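Local coordinates for hypothetical protein, similar to alpha-acetolactate decarboxylase (Staphylococcus aureus subsp. aureus, PDB 1XV2) that probably catalyses the decarboxylation of alpha-acetolactate to acetoin and binds a zinc ion, at residues Asn29-His34 with Val49-Gly54. Residues are numbered along the deposited sequence; the frame is centred on the assembly and turned at random.
Sequences NELLEH and VIFLDG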
loop_
_atom_site.group_PDB
_atom_site.type_symbol
_atom_site.label_atom_id
_atom_site.label_comp_id
_atom_site.label_asym_id
_atom_site.label_seq_id
_atom_site.Cartn_x
_atom_site.Cartn_y
_atom_site.Cartn_z
ATOM N N ASN A 29 20.924 8.974 0.225
ATOM C CA ASN A 29 20.780 10.116 1.121
ATOM C C ASN A 29 19.314 10.492 1.313
ATOM O O ASN A 29 18.895 10.840 2.418
ATOM C CB ASN A 29 21.549 11.327 0.571
ATOM C CG ASN A 29 23.057 11.189 0.721
ATOM O OD1 ASN A 29 23.820 11.954 0.132
ATOM N ND2 ASN A 29 23.492 10.221 1.519
ATOM N N GLU A 30 18.536 10.428 0.237
ATOM C CA GLU A 30 17.119 10.765 0.317
ATOM C C GLU A 30 16.377 9.757 1.197
ATOM O O GLU A 30 15.472 10.119 1.951
ATOM C CB GLU A 30 16.502 10.798 -1.086
ATOM C CG GLU A 30 17.238 11.726 -2.047
ATOM C CD GLU A 30 16.598 11.791 -3.422
ATOM O OE1 GLU A 30 16.235 10.728 -3.970
ATOM O OE2 GLU A 30 16.471 12.911 -3.958
ATOM N N LEU A 31 16.767 8.489 1.103
ATOM C CA LEU A 31 16.142 7.445 1.906
ATOM C C LEU A 31 16.466 7.634 3.389
ATOM O O LEU A 31 15.594 7.496 4.248
ATOM C CB LEU A 31 16.617 6.065 1.439
ATOM C CG LEU A 31 15.634 5.281 0.567
ATOM C CD1 LEU A 31 14.448 4.837 1.413
ATOM C CD2 LEU A 31 15.169 6.132 -0.599
ATOM N N LEU A 32 17.722 7.955 3.682
ATOM C CA LEU A 32 18.156 8.158 5.053
ATOM C C LEU A 32 17.389 9.282 5.738
ATOM O O LEU A 32 17.333 9.346 6.965
ATOM C CB LEU A 32 19.658 8.441 5.091
ATOM C CG LEU A 32 20.539 7.199 4.935
ATOM C CD1 LEU A 32 22.005 7.592 4.927
ATOM C CD2 LEU A 32 20.254 6.238 6.086
ATOM N N GLU A 33 16.796 10.167 4.945
ATOM C CA GLU A 33 16.017 11.264 5.504
ATOM C C GLU A 33 14.769 10.707 6.182
ATOM O O GLU A 33 14.211 11.336 7.085
ATOM C CB GLU A 33 15.605 12.256 4.409
ATOM C CG GLU A 33 16.731 13.141 3.882
ATOM C CD GLU A 33 17.367 14.000 4.969
ATOM O OE1 GLU A 33 18.189 13.470 5.751
ATOM O OE2 GLU A 33 17.037 15.207 5.048
ATOM N N HIS A 34 14.339 9.522 5.751
ATOM C CA HIS A 34 13.149 8.894 6.314
ATOM C C HIS A 34 13.424 7.796 7.342
ATOM O O HIS A 34 12.490 7.267 7.939
ATOM C CB HIS A 34 12.272 8.309 5.201
ATOM C CG HIS A 34 11.719 9.334 4.259
ATOM N ND1 HIS A 34 12.434 9.826 3.187
ATOM C CD2 HIS A 34 10.516 9.956 4.226
ATOM C CE1 HIS A 34 11.694 10.703 2.533
ATOM N NE2 HIS A 34 10.527 10.800 3.142
ATOM N N VAL A 49 21.350 -3.765 0.104
ATOM C CA VAL A 49 21.559 -2.592 0.936
ATOM C C VAL A 49 21.005 -2.858 2.330
ATOM O O VAL A 49 19.897 -3.368 2.479
ATOM C CB VAL A 49 20.846 -1.349 0.361
ATOM C CG1 VAL A 49 21.038 -0.160 1.292
ATOM C CG2 VAL A 49 21.394 -1.031 -1.021
ATOM N N ILE A 50 21.790 -2.535 3.351
ATOM C CA ILE A 50 21.347 -2.702 4.727
ATOM C C ILE A 50 21.483 -1.355 5.429
ATOM O O ILE A 50 22.585 -0.813 5.533
ATOM C CB ILE A 50 22.203 -3.731 5.518
ATOM C CG1 ILE A 50 22.246 -5.076 4.795
ATOM C CG2 ILE A 50 21.622 -3.914 6.915
ATOM C CD1 ILE A 50 23.263 -5.141 3.673
ATOM N N PHE A 51 20.362 -0.802 5.881
ATOM C CA PHE A 51 20.386 0.464 6.603
ATOM C C PHE A 51 20.519 0.089 8.074
ATOM O O PHE A 51 19.607 -0.498 8.656
ATOM C CB PHE A 51 19.096 1.251 6.372
ATOM C CG PHE A 51 18.941 1.772 4.967
ATOM C CD1 PHE A 51 19.878 2.649 4.427
ATOM C CD2 PHE A 51 17.851 1.397 4.188
ATOM C CE1 PHE A 51 19.732 3.146 3.131
ATOM C CE2 PHE A 51 17.697 1.889 2.890
ATOM C CZ PHE A 51 18.640 2.764 2.362
ATOM N N LEU A 52 21.664 0.416 8.664
ATOM C CA LEU A 52 21.919 0.078 10.058
ATOM C C LEU A 52 22.527 1.242 10.831
ATOM O O LEU A 52 23.595 1.741 10.481
ATOM C CB LEU A 52 22.853 -1.131 10.122
ATOM C CG LEU A 52 23.066 -1.772 11.492
ATOM C CD1 LEU A 52 21.736 -2.280 12.035
ATOM C CD2 LEU A 52 24.068 -2.911 11.361
ATOM N N ASP A 53 21.840 1.663 11.888
ATOM C CA ASP A 53 22.301 2.766 12.719
ATOM C C ASP A 53 22.570 4.025 11.893
ATOM O O ASP A 53 23.606 4.670 12.050
ATOM C CB ASP A 53 23.579 2.372 13.467
ATOM C CG ASP A 53 23.364 1.235 14.453
ATOM O OD1 ASP A 53 22.454 1.335 15.302
ATOM O OD2 ASP A 53 24.121 0.244 14.384
ATOM N N GLY A 54 21.638 4.363 11.006
ATOM C CA GLY A 54 21.790 5.549 10.182
ATOM C C GLY A 54 22.840 5.460 9.091
ATOM O O GLY A 54 23.018 6.406 8.324
#
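The ring of Phe51 reaches from its strand to the end of a short helix and meets Leu31 and Leu32 there. Both leucines come to it obliquely. Leu32 touches with a methyl, Leu32 CD2 lying 4.0 Å from Phe51 CD1. Leu31 touches with the root of its side chain, Leu31 CB standing 4.0 Å from Phe51 CZ at the far end of the ring. The two leucines thus meet different parts of one ring. Phe51 CG lies anti to its carbonyl carbon (chi1 -69°), and the ring extends toward the helix. Within its own strand, Val49 CG1 sits over one face of the Phe51 ring, 3.9 Å above the plane and offset toward the rim.

Leu32 also reaches the turn after the strand. Leu32 CD2 is 3.6 Å from Gly54 O, and CD1 of the same side chain lies almost as close to that oxygen, so the forked end of the leucine rests against a backbone carbonyl. No hydrogen bond joins the two segments.

The contact packs helix 28-32 against strand 48-52 of the mixed sheet. Strands 48-52 and 55-59 form a beta hairpin, and Asp53 and Gly54, both with positive phi, make its turn. Ile79 of strand 77-80 touches both Leu31 and Phe51, and Ala40 and Ala56 of the flanking strands also touch Phe51. The zinc ion is about 11 Å from the Phe51 side chain. Val49 O accepts a hydrogen bond from ND1 of His178, one of the zinc ligands.

The side chain of His34 turns back toward Glu30. His34 ND1 donates to Glu30 O at 3.3 Å, with the oxygen near the imidazole plane. Glu33 N reaches Glu30 O from the opposite face of the carbonyl plane. Two donors therefore hold this oxygen, while the imidazole stacks with Tyr9.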